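UPF0678 fatty acid-binding protein-like protein ERS007657_00996 (Mycobacterium tuberculosis, PDB 6R3W) binds heme b in a wide cleft of its beta-barrel and probably isomerises peroxynitrite to nitrate, helping to detoxify reactive nitrogen and oxygen species. Local coordinates at residues 39-44 / 49-54; 96-99 / 104-107; 108-111 / 115-118; 142-145 / 151-154. All blocks are in the same frame, centred on the assembly; numbering follows the deposited sequence.

Contact 1: residues 39-44 / 49-54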
loop_
_atom_site.group_PDB
_atom_site.type_symbol
_atom_site.label_atom_id
_atom_site.label_comp_id
_atom_site.label_asym_id
_atom_site.label_seq_id
_atom_site.Cartn_x
_atom_site.Cartn_y
_atom_site.Cartn_z
ATOM N N VAL A 39 0.867 6.658 -7.611
ATOM C CA VAL A 39 -0.310 5.910 -7.123
ATOM C C VAL A 39 -1.580 6.567 -7.654
ATOM O O VAL A 39 -1.641 7.806 -7.728
ATOM C CB VAL A 39 -0.294 5.867 -5.597
ATOM C CG1 VAL A 39 -1.674 5.639 -5.025
ATOM C CG2 VAL A 39 0.717 4.848 -5.097
ATOM N N VAL A 40 -2.552 5.754 -8.004
ATOM C CA VAL A 40 -3.910 6.262 -8.314
ATOM C C VAL A 40 -4.917 5.503 -7.472
ATOM O O VAL A 40 -4.917 4.265 -7.505
ATOM C CB VAL A 40 -4.246 6.155 -9.811
ATOM C CG1 VAL A 40 -5.644 6.670 -10.076
ATOM C CG2 VAL A 40 -3.240 6.878 -10.681
ATOM N N PHE A 41 -5.796 6.238 -6.802
ATOM C CA PHE A 41 -7.012 5.698 -6.167
ATOM C C PHE A 41 -8.224 6.199 -6.932
ATOM O O PHE A 41 -8.299 7.417 -7.209
ATOM C CB PHE A 41 -7.131 6.148 -4.718
ATOM C CG PHE A 41 -6.186 5.485 -3.758
ATOM C CD1 PHE A 41 -6.454 4.222 -3.259
ATOM C CD2 PHE A 41 -5.085 6.171 -3.259
ATOM C CE1 PHE A 41 -5.612 3.637 -2.319
ATOM C CE2 PHE A 41 -4.243 5.580 -2.329
ATOM C CZ PHE A 41 -4.528 4.331 -1.835
ATOM N N ALA A 42 -9.131 5.297 -7.272
ATOM C CA ALA A 42 -10.374 5.647 -7.972
ATOM C C ALA A 42 -11.498 4.729 -7.469
ATOM O O ALA A 42 -11.277 3.970 -6.527
ATOM C CB ALA A 42 -10.165 5.544 -9.456
ATOM N N HIS A 43 -12.679 4.793 -8.068
ATOM C CA HIS A 43 -13.803 3.926 -7.659
ATOM C C HIS A 43 -14.804 3.780 -8.796
ATOM O O HIS A 43 -14.746 4.572 -9.748
ATOM C CB HIS A 43 -14.445 4.463 -6.371
ATOM C CG HIS A 43 -15.331 5.633 -6.606
ATOM N ND1 HIS A 43 -16.685 5.503 -6.807
ATOM C CD2 HIS A 43 -15.044 6.951 -6.751
ATOM C CE1 HIS A 43 -17.201 6.698 -6.995
ATOM N NE2 HIS A 43 -16.205 7.595 -7.036
ATOM N N VAL A 44 -15.671 2.780 -8.693
ATOM C CA VAL A 44 -16.739 2.512 -9.700
ATOM C C VAL A 44 -18.093 2.449 -8.989
ATOM O O VAL A 44 -19.004 1.813 -9.520
ATOM C CB VAL A 44 -16.427 1.236 -10.513
ATOM C CG1 VAL A 44 -15.156 1.411 -11.323
ATOM C CG2 VAL A 44 -16.336 -0.029 -9.644
ATOM N N LEU A 49 -12.242 1.158 -3.174
ATOM C CA LEU A 49 -11.385 1.937 -4.077
ATOM C C LEU A 49 -10.601 0.974 -4.960
ATOM O O LEU A 49 -10.138 -0.074 -4.472
ATOM C CB LEU A 49 -10.418 2.820 -3.277
ATOM C CG LEU A 49 -11.053 3.816 -2.331
ATOM C CD1 LEU A 49 -9.982 4.577 -1.576
ATOM C CD2 LEU A 49 -11.971 4.768 -3.066
ATOM N N THR A 50 -10.393 1.343 -6.212
ATOM C CA THR A 50 -9.351 0.752 -7.050
ATOM C C THR A 50 -8.034 1.426 -6.701
ATOM O O THR A 50 -8.024 2.633 -6.378
ATOM C CB THR A 50 -9.685 0.868 -8.537
ATOM O OG1 THR A 50 -9.693 2.258 -8.894
ATOM C CG2 THR A 50 -11.022 0.253 -8.866
ATOM N N TYR A 51 -6.945 0.685 -6.816
ATOM C CA TYR A 51 -5.612 1.152 -6.406
ATOM C C TYR A 51 -4.568 0.576 -7.335
ATOM O O TYR A 51 -4.534 -0.642 -7.538
ATOM C CB TYR A 51 -5.333 0.758 -4.964
ATOM C CG TYR A 51 -3.892 0.869 -4.524
ATOM C CD1 TYR A 51 -3.270 2.092 -4.317
ATOM C CD2 TYR A 51 -3.114 -0.266 -4.424
ATOM C CE1 TYR A 51 -1.940 2.162 -3.950
ATOM C CE2 TYR A 51 -1.791 -0.214 -4.027
ATOM C CZ TYR A 51 -1.202 1.005 -3.783
ATOM O OH TYR A 51 0.123 1.076 -3.427
ATOM N N THR A 52 -3.689 1.436 -7.830
ATOM C CA THR A 52 -2.511 0.992 -8.579
ATOM C C THR A 52 -1.293 1.798 -8.157
ATOM O O THR A 52 -1.436 3.000 -7.927
ATOM C CB THR A 52 -2.749 1.076 -10.077
ATOM O OG1 THR A 52 -3.076 2.442 -10.350
ATOM C CG2 THR A 52 -3.835 0.123 -10.536
ATOM N N GLN A 53 -0.154 1.144 -8.189
ATOM C CA GLN A 53 1.156 1.709 -7.858
ATOM C C GLN A 53 2.112 1.338 -8.975
ATOM O O GLN A 53 2.161 0.148 -9.339
ATOM C CB GLN A 53 1.663 1.161 -6.517
ATOM C CG GLN A 53 3.065 1.646 -6.146
ATOM C CD GLN A 53 3.790 0.678 -5.250
ATOM O OE1 GLN A 53 4.031 0.954 -4.075
ATOM N NE2 GLN A 53 4.197 -0.452 -5.811
ATOM N N GLN A 54 2.934 2.281 -9.404
ATOM C CA GLN A 54 4.140 1.991 -10.210
ATOM C C GLN A 54 5.324 2.688 -9.569
ATOM O O GLN A 54 5.222 3.865 -9.239
ATOM C CB GLN A 54 3.984 2.398 -11.669
ATOM C CG GLN A 54 5.177 1.976 -12.542
ATOM C CD GLN A 54 5.371 0.474 -12.646
ATOM O OE1 GLN A 54 4.545 -0.241 -13.232
ATOM N NE2 GLN A 54 6.551 0.010 -12.237
HETATM O O HOH W 1 -6.989 3.167 -9.297
#
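Phe41 and Tyr51 form the apolar centre, facing each other across a non-hydrogen-bonded pair. Tyr51 CD1 lies over one face of the Phe41 ring, toward its rim, 3.4 Å from Phe41 CE1; the ring planes meet obliquely at 34°. With its CG anti to the backbone N (chi1 166°), Tyr51 runs along the buried side toward Val39, whose CG1 meets the ring edge at Tyr51 CE1, 3.6 Å away. On the other flank Leu49 CD1 packs against Phe41 CD1 at 3.9 Å. Trp19 and Leu139 also touch Phe41, and Glu67 hydrogen-bonds the Tyr51 hydroxyl. Outside this layer, Val40 with Thr52 and Ala42 with Thr50 each exchange two backbone bonds, the shortest running from Thr50 N to Ala42 O at 2.8 Å. The Val40, Ala42, Thr50 and Thr52 side chains take the other, more open face. There a water donates to Val40 O at 3.0 Å and lies 2.9 Å from Thr50 OG1. This antiparallel hairpin of the barrel wall is thus two-sided: aromatic and aliphatic groups turn in with heme-contacting Gln53, while hydroxyls and water meet the more open face.

Contact 2: residues 96-99 / 104-107; sequences TYSV and IELE
Tyr97 and Leu106 make the main side-chain contact of this hairpin, a non-hydrogen-bonded pair in which Tyr97 CB rests 3.8 Å from Leu106 CG. The tyrosine touches chiefly through its CB: with CG between its own N and carbonyl carbon (chi1 60°), the ring leads away from strand 104-107, and Tyr97 CB also sits 3.2 Å from Glu105 O. At the next non-hydrogen-bonded pair, Val99 CG2 and Ile104 CG1 are only loosely apposed at 4.4 Å. Alternating with these apolar pairs, four main-chain hydrogen bonds join Thr96 with Glu107 and Ser98 with Glu105; that from Glu107 N to Thr96 O is nearly straight (173°, 2.9 Å). The side chains of those two pairs occupy the opposite face, where water does the bridging. One water lies 2.7 Å from Thr96 OG1 and donates to Glu107 O; a second lies between Glu105 OE1 and Ser98 OG, 2.9 Å from each. Further out, Gly77 N bonds the Tyr97 hydroxyl, Ser131 bonds Glu107 OE2, and Leu106 packs on Tyr132 and Ile134 of the next strand. The pairing of strands 89-100 and 103-118 in the barrel wall therefore rests largely on backbone bonds, with thin apolar contact on one face and hydrated polar groups on the other.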
loop_
_atom_site.group_PDB
_atom_site.type_symbol
_atom_site.label_atom_id
_atom_site.label_comp_id
_atom_site.label_asym_id
_atom_site.label_seq_id
_atom_site.Cartn_x
_atom_site.Cartn_y
_atom_site.Cartn_z
ATOM N N THR A 96 -7.782 -1.342 10.136
ATOM C CA THR A 96 -8.703 -0.300 10.597
ATOM C C THR A 96 -8.195 1.064 10.159
ATOM O O THR A 96 -7.029 1.209 9.790
ATOM C CB THR A 96 -8.890 -0.373 12.112
ATOM O OG1 THR A 96 -7.632 -0.134 12.741
ATOM C CG2 THR A 96 -9.454 -1.700 12.555
ATOM N N TYR A 97 -9.046 2.051 10.302
ATOM C CA TYR A 97 -8.626 3.444 10.121
ATOM C C TYR A 97 -9.405 4.359 11.047
ATOM O O TYR A 97 -10.462 3.984 11.583
ATOM C CB TYR A 97 -8.776 3.874 8.668
ATOM C CG TYR A 97 -10.183 3.797 8.145
ATOM C CD1 TYR A 97 -11.072 4.849 8.315
ATOM C CD2 TYR A 97 -10.631 2.664 7.497
ATOM C CE1 TYR A 97 -12.369 4.776 7.842
ATOM C CE2 TYR A 97 -11.902 2.598 6.967
ATOM C CZ TYR A 97 -12.790 3.647 7.165
ATOM O OH TYR A 97 -14.084 3.528 6.738
ATOM N N SER A 98 -8.855 5.555 11.209
ATOM C CA SER A 98 -9.460 6.641 11.990
ATOM C C SER A 98 -9.289 7.947 11.242
ATOM O O SER A 98 -8.327 8.102 10.475
ATOM C CB SER A 98 -8.854 6.733 13.349
ATOM O OG SER A 98 -7.501 7.124 13.249
ATOM N N VAL A 99 -10.242 8.824 11.427
ATOM C CA VAL A 99 -10.230 10.207 10.896
ATOM C C VAL A 99 -10.041 11.162 12.058
ATOM O O VAL A 99 -10.867 11.134 13.004
ATOM C CB VAL A 99 -11.524 10.521 10.142
ATOM C CG1 VAL A 99 -11.553 11.960 9.645
ATOM C CG2 VAL A 99 -11.764 9.553 8.982
ATOM N N ILE A 104 -6.060 11.075 8.063
ATOM C CA ILE A 104 -6.541 9.675 8.065
ATOM C C ILE A 104 -5.347 8.799 8.391
ATOM O O ILE A 104 -4.335 8.916 7.703
ATOM C CB ILE A 104 -7.154 9.279 6.709
ATOM C CG1 ILE A 104 -8.338 10.159 6.340
ATOM C CG2 ILE A 104 -7.534 7.806 6.698
ATOM C CD1 ILE A 104 -8.691 10.113 4.876
ATOM N N GLU A 105 -5.509 7.894 9.341
ATOM C CA GLU A 105 -4.492 6.884 9.665
ATOM C C GLU A 105 -5.085 5.520 9.378
ATOM O O GLU A 105 -6.125 5.186 9.971
ATOM C CB GLU A 105 -4.031 7.028 11.106
ATOM C CG GLU A 105 -3.275 8.318 11.342
ATOM C CD GLU A 105 -3.015 8.636 12.791
ATOM O OE1 GLU A 105 -3.985 8.947 13.510
ATOM O OE2 GLU A 105 -1.848 8.665 13.166
ATOM N N LEU A 106 -4.419 4.745 8.517
ATOM C CA LEU A 106 -4.809 3.356 8.228
ATOM C C LEU A 106 -3.715 2.423 8.731
ATOM O O LEU A 106 -2.520 2.687 8.481
ATOM C CB LEU A 106 -5.020 3.148 6.733
ATOM C CG LEU A 106 -6.050 4.024 6.059
ATOM C CD1 LEU A 106 -5.375 5.119 5.263
ATOM C CD2 LEU A 106 -6.937 3.189 5.163
ATOM N N GLU A 107 -4.114 1.368 9.417
ATOM C CA GLU A 107 -3.192 0.336 9.903
ATOM C C GLU A 107 -3.688 -1.013 9.400
ATOM O O GLU A 107 -4.822 -1.372 9.712
ATOM C CB GLU A 107 -3.126 0.363 11.436
ATOM C CG GLU A 107 -2.500 1.629 12.001
ATOM C CD GLU A 107 -1.039 1.835 11.632
ATOM O OE1 GLU A 107 -0.366 0.842 11.374
ATOM O OE2 GLU A 107 -0.549 2.984 11.757
HETATM O O HOH W 2 -5.814 -2.186 12.717
HETATM O O HOH W 3 -6.531 9.774 12.434
#

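Contact 3: residues 108-111 / 115-118; sequences LSTR and SIGL
Thr110 meets Ile116 through its methyl branch, and the first torsions of both residues put the groups there. In Thr110, OG1 sits between the backbone N and the carbonyl carbon (chi1 62°), which leaves CG2 anti to the carbonyl carbon, and CB points toward strand 115-118. In Ile116 (chi1 -72°) CG1 takes the place equivalent to that of the methyl, and the chain then runs extended to CD1, so that the longer branch reaches back to the threonine. Thr110 CG2 comes 3.8 Å from Ile116 CG1, while Thr110 OG1 is 4.0 Å from Ile116 CD1. The same methyl approaches the backbone at Ser115 O, 3.6 Å away. Both Ser115 and Ile116 have a second deposited conformer, so the isoleucine contact describes one of two states. No hydrogen bond links the two segments. The threonine hydroxyl instead bonds Leu128 N of the adjacent strand. Just before it, Ser109 OG accepts from Arg111 N at 2.8 Å, an ST turn that bends the chain out of its strand; the same hydroxyl also hydrogen-bonds Asp129, whose carboxylate forms a salt bridge with Arg111. This break within strand 103-118 is thus spanned by slight van der Waals packing, while the Ser109, Thr110 and Arg111 side chains are tied to strand 125-135.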
loop_
_atom_site.group_PDB
_atom_site.type_symbol
_atom_site.label_atom_id
_atom_site.label_comp_id
_atom_site.label_asym_id
_atom_site.label_seq_id
_atom_site.Cartn_x
_atom_site.Cartn_y
_atom_site.Cartn_z
ATOM N N LEU A 108 -2.863 -1.716 8.640
ATOM C CA LEU A 108 -3.267 -3.000 8.032
ATOM C C LEU A 108 -2.158 -4.023 8.209
ATOM O O LEU A 108 -0.994 -3.638 8.328
ATOM C CB LEU A 108 -3.551 -2.833 6.545
ATOM C CG LEU A 108 -4.552 -1.766 6.152
ATOM C CD1 LEU A 108 -3.841 -0.498 5.779
ATOM C CD2 LEU A 108 -5.426 -2.281 5.025
ATOM N N SER A 109 -2.516 -5.288 8.134
ATOM C CA SER A 109 -1.521 -6.363 8.190
ATOM C C SER A 109 -2.092 -7.645 7.590
ATOM O O SER A 109 -3.278 -7.954 7.832
ATOM C CB SER A 109 -1.089 -6.610 9.622
ATOM O OG SER A 109 -0.167 -7.683 9.715
ATOM N N THR A 110 -1.243 -8.427 6.937
ATOM C CA THR A 110 -1.604 -9.821 6.588
ATOM C C THR A 110 -1.831 -10.634 7.861
ATOM O O THR A 110 -2.442 -11.696 7.762
ATOM C CB THR A 110 -0.528 -10.477 5.710
ATOM O OG1 THR A 110 0.709 -10.533 6.425
ATOM C CG2 THR A 110 -0.328 -9.726 4.406
ATOM N N ARG A 111 -1.245 -10.212 8.973
ATOM C CA ARG A 111 -1.234 -10.972 10.244
ATOM C C ARG A 111 -2.578 -10.844 10.972
ATOM O O ARG A 111 -2.774 -11.557 11.963
ATOM C CB ARG A 111 -0.072 -10.507 11.124
ATOM C CG ARG A 111 1.284 -10.621 10.424
ATOM C CD ARG A 111 2.463 -10.253 11.302
ATOM N NE ARG A 111 2.405 -8.876 11.756
ATOM C CZ ARG A 111 2.256 -8.496 13.003
ATOM N NH1 ARG A 111 2.098 -9.379 13.968
ATOM N NH2 ARG A 111 2.277 -7.211 13.299
ATOM N N SER A 115 -3.754 -12.656 4.325
ATOM C CA SER A 115 -3.319 -13.764 3.445
ATOM C C SER A 115 -2.042 -13.348 2.717
ATOM O O SER A 115 -1.946 -12.153 2.346
ATOM C CB SER A 115 -4.410 -14.109 2.449
ATOM O OG SER A 115 -3.970 -15.124 1.570
ATOM N N ILE A 116 -1.166 -14.289 2.445
ATOM C CA ILE A 116 -0.169 -14.184 1.360
ATOM C C ILE A 116 -0.266 -15.431 0.498
ATOM O O ILE A 116 -0.362 -16.548 1.064
ATOM C CB ILE A 116 1.224 -13.983 1.961
ATOM C CG1 ILE A 116 1.335 -12.571 2.547
ATOM C CG2 ILE A 116 2.308 -14.276 0.933
ATOM C CD1 ILE A 116 2.577 -12.317 3.321
ATOM N N GLY A 117 -0.213 -15.249 -0.798
ATOM C CA GLY A 117 -0.046 -16.361 -1.727
ATOM C C GLY A 117 1.264 -16.252 -2.458
ATOM O O GLY A 117 1.649 -15.138 -2.856
ATOM N N LEU A 118 1.951 -17.370 -2.620
ATOM C CA LEU A 118 3.250 -17.420 -3.297
ATOM C C LEU A 118 3.145 -18.330 -4.515
ATOM O O LEU A 118 2.835 -19.532 -4.351
ATOM C CB LEU A 118 4.300 -17.942 -2.328
ATOM C CG LEU A 118 4.469 -17.188 -1.022
ATOM C CD1 LEU A 118 5.491 -17.895 -0.157
ATOM C CD2 LEU A 118 4.880 -15.744 -1.265
#

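Contact 4: residues 142-145 / 151-154. With HEM (protoporphyrin IX containing Fe), chain B.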
loop_
_atom_site.group_PDB
_atom_site.type_symbol
_atom_site.label_atom_id
_atom_site.label_comp_id
_atom_site.label_asym_id
_atom_site.label_seq_id
_atom_site.Cartn_x
_atom_site.Cartn_y
_atom_site.Cartn_z
ATOM N N SER A 142 4.782 3.486 5.759
ATOM C CA SER A 142 5.855 2.495 5.941
ATOM C C SER A 142 5.291 1.100 5.752
ATOM O O SER A 142 4.104 0.860 6.080
ATOM C CB SER A 142 6.553 2.642 7.270
ATOM O OG SER A 142 5.743 2.187 8.337
ATOM N N LEU A 143 6.122 0.223 5.216
ATOM C CA LEU A 143 5.784 -1.195 5.014
ATOM C C LEU A 143 6.839 -2.026 5.705
ATOM O O LEU A 143 8.034 -1.825 5.454
ATOM C CB LEU A 143 5.664 -1.510 3.518
ATOM C CG LEU A 143 5.344 -2.964 3.181
ATOM C CD1 LEU A 143 4.543 -3.039 1.889
ATOM C CD2 LEU A 143 6.607 -3.802 3.075
ATOM N N GLN A 144 6.383 -2.915 6.556
ATOM C CA GLN A 144 7.261 -3.921 7.180
ATOM C C GLN A 144 6.994 -5.296 6.566
ATOM O O GLN A 144 5.848 -5.580 6.149
ATOM C CB GLN A 144 7.092 -3.923 8.694
ATOM C CG GLN A 144 7.456 -2.599 9.330
ATOM C CD GLN A 144 7.785 -2.766 10.788
ATOM O OE1 GLN A 144 7.066 -3.440 11.534
ATOM N NE2 GLN A 144 8.846 -2.101 11.223
ATOM N N MET A 145 8.030 -6.093 6.483
ATOM C CA MET A 145 7.990 -7.401 5.817
ATOM C C MET A 145 8.689 -8.442 6.688
ATOM O O MET A 145 9.745 -8.154 7.236
ATOM C CB MET A 145 8.669 -7.302 4.460
ATOM C CG MET A 145 8.716 -8.600 3.708
ATOM S SD MET A 145 9.169 -8.383 1.974
ATOM C CE MET A 145 10.885 -7.867 2.111
ATOM N N PRO A 151 13.108 -11.556 10.462
ATOM C CA PRO A 151 11.938 -11.151 11.230
ATOM C C PRO A 151 11.259 -9.923 10.597
ATOM O O PRO A 151 11.900 -9.169 9.881
ATOM C CB PRO A 151 12.490 -10.859 12.630
ATOM C CG PRO A 151 13.942 -10.484 12.368
ATOM C CD PRO A 151 14.368 -11.354 11.196
ATOM N N LEU A 152 10.012 -9.693 10.980
ATOM C CA LEU A 152 9.218 -8.533 10.546
ATOM C C LEU A 152 9.989 -7.248 10.810
ATOM O O LEU A 152 10.374 -7.001 11.980
ATOM C CB LEU A 152 7.893 -8.552 11.289
ATOM C CG LEU A 152 6.912 -7.442 10.916
ATOM C CD1 LEU A 152 6.329 -7.651 9.526
ATOM C CD2 LEU A 152 5.803 -7.327 11.965
ATOM N N GLN A 153 10.192 -6.439 9.785
ATOM C CA GLN A 153 11.003 -5.218 9.886
ATOM C C GLN A 153 10.770 -4.336 8.655
ATOM O O GLN A 153 10.264 -4.832 7.641
ATOM C CB GLN A 153 12.478 -5.570 10.044
ATOM C CG GLN A 153 13.056 -6.278 8.844
ATOM C CD GLN A 153 14.449 -6.752 9.130
ATOM O OE1 GLN A 153 15.412 -5.992 9.000
ATOM N NE2 GLN A 153 14.555 -8.014 9.540
ATOM N N ASP A 154 11.235 -3.107 8.704
ATOM C CA ASP A 154 11.048 -2.171 7.571
ATOM C C ASP A 154 11.572 -2.790 6.270
ATOM O O ASP A 154 12.737 -3.254 6.232
ATOM C CB ASP A 154 11.764 -0.858 7.822
ATOM C CG ASP A 154 11.043 0.066 8.789
ATOM O OD1 ASP A 154 9.966 -0.332 9.301
ATOM O OD2 ASP A 154 11.582 1.157 9.065
HETATM C CHA HEM B . 13.897 -6.970 -2.623
HETATM C CHB HEM B . 12.273 -2.744 -4.228
HETATM C CHC HEM B . 7.823 -3.759 -2.523
HETATM C CHD HEM B . 9.373 -8.217 -1.355
HETATM C C1A HEM B . 13.822 -5.732 -3.208
HETATM C C2A HEM B . 14.906 -5.103 -3.911
HETATM C C3A HEM B . 14.437 -3.922 -4.365
HETATM C C4A HEM B . 13.088 -3.806 -3.937
HETATM C CMA HEM B . 15.181 -2.924 -5.207
HETATM C CAA HEM B . 16.291 -5.671 -4.108
HETATM C CBA HEM B . 16.512 -6.079 -5.561
HETATM C CGA HEM B . 15.557 -7.155 -5.949
HETATM O O1A HEM B . 14.776 -6.967 -6.905
HETATM O O2A HEM B . 15.574 -8.251 -5.351
HETATM C C1B HEM B . 10.923 -2.635 -3.848
HETATM C C2B HEM B . 10.100 -1.511 -4.167
HETATM C C3B HEM B . 8.842 -1.766 -3.651
HETATM C C4B HEM B . 8.916 -3.113 -3.067
HETATM C CMB HEM B . 10.533 -0.279 -4.927
HETATM C CAB HEM B . 7.627 -0.921 -3.625
HETATM C CBB HEM B . 7.697 0.394 -3.574
HETATM C C1C HEM B . 7.849 -5.088 -2.095
HETATM C C2C HEM B . 6.736 -5.812 -1.616
HETATM C C3C HEM B . 7.164 -7.088 -1.356
HETATM C C4C HEM B . 8.585 -7.113 -1.579
HETATM C CMC HEM B . 5.365 -5.240 -1.450
HETATM C CAC HEM B . 6.374 -8.277 -0.964
HETATM C CBC HEM B . 5.202 -8.571 -1.539
HETATM C C1D HEM B . 10.749 -8.212 -1.549
HETATM C C2D HEM B . 11.596 -9.384 -1.289
HETATM C C3D HEM B . 12.836 -9.045 -1.647
HETATM C C4D HEM B . 12.778 -7.644 -2.113
HETATM C CMD HEM B . 11.135 -10.729 -0.799
HETATM C CAD HEM B . 13.930 -10.032 -1.948
HETATM C CBD HEM B . 14.824 -10.181 -0.804
HETATM C CGD HEM B . 15.887 -11.239 -1.116
HETATM O O1D HEM B . 16.173 -11.743 -2.253
HETATM O O2D HEM B . 16.465 -11.613 -0.193
HETATM N NA HEM B . 12.707 -4.910 -3.265
HETATM N NB HEM B . 10.180 -3.558 -3.205
HETATM N NC HEM B . 8.970 -5.873 -2.031
HETATM N ND HEM B . 11.499 -7.181 -2.059
HETATM FE FE HEM B . 10.885 -5.390 -2.560
HETATM O O HOH W 4 10.400 -6.150 -4.509
#
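Gln144 and Asp154 diverge from a non-hydrogen-bonded pair, yet their ends meet: Gln144 NE2 donates to Asp154 OD1 at 2.8 Å in a nearly straight bond. The carboxylate oxygen lies in the amide plane, but the donor reaches it on the anti side, 35° out of the carboxylate plane, and the two flat groups are turned 62° against each other. Gln144 has a second deposited conformer, so this bond belongs to the one described. Leu152 crosses the glutamine at about a right angle, its CD1 3.9 Å from Gln144 CB. Next to them Met145 and Gln153 exchange two backbone bonds, the shorter and straighter from Met145 N to Gln153 O at 2.8 Å. These link neighbouring antiparallel strands 138-147 and 153-162 of the ten-stranded nitrobindin barrel, beside the cleft that hosts the heme. The extended Gln153 side chain donates from NE2 to Pro151 O at 2.9 Å. Met145 extends toward the porphyrin with CG anti to its backbone N (chi1 178°), then bends at the thioether, placing SD 3.3 Å from heme CHD and CE 3.7 Å from heme C1D. It packs on His155, the predicted axial ligand, on the heme face opposite the water bound to iron at 2.1 Å. Leu143 CD1 borders the heme methyl CMC at 4.1 Å.

Overall arrangement
All four contacts belong to one closed antiparallel barrel. Contact 1 has the most buried residues, five of ten, whereas contact 2 has more exposed than buried ones. Both, centres about 18 Å apart, are hairpin pairings with an apolar and a polar, watered face; contact 1 has the larger, aromatic inner layer, contact 2 the thinner one, away from the annotated sites. Contact 3 continues strand 103-118 from contact 2 but joins two parts of it across a break by slight packing, without hydrogen bonds between them. Contact 4 combines backbone pairing with an amide-carboxylate bond and borders the heme, which contact 1 also reaches through Gln53. Contacts 3 and 4 touch, Arg111 NE lying 3.7 Å from Leu152 CD2.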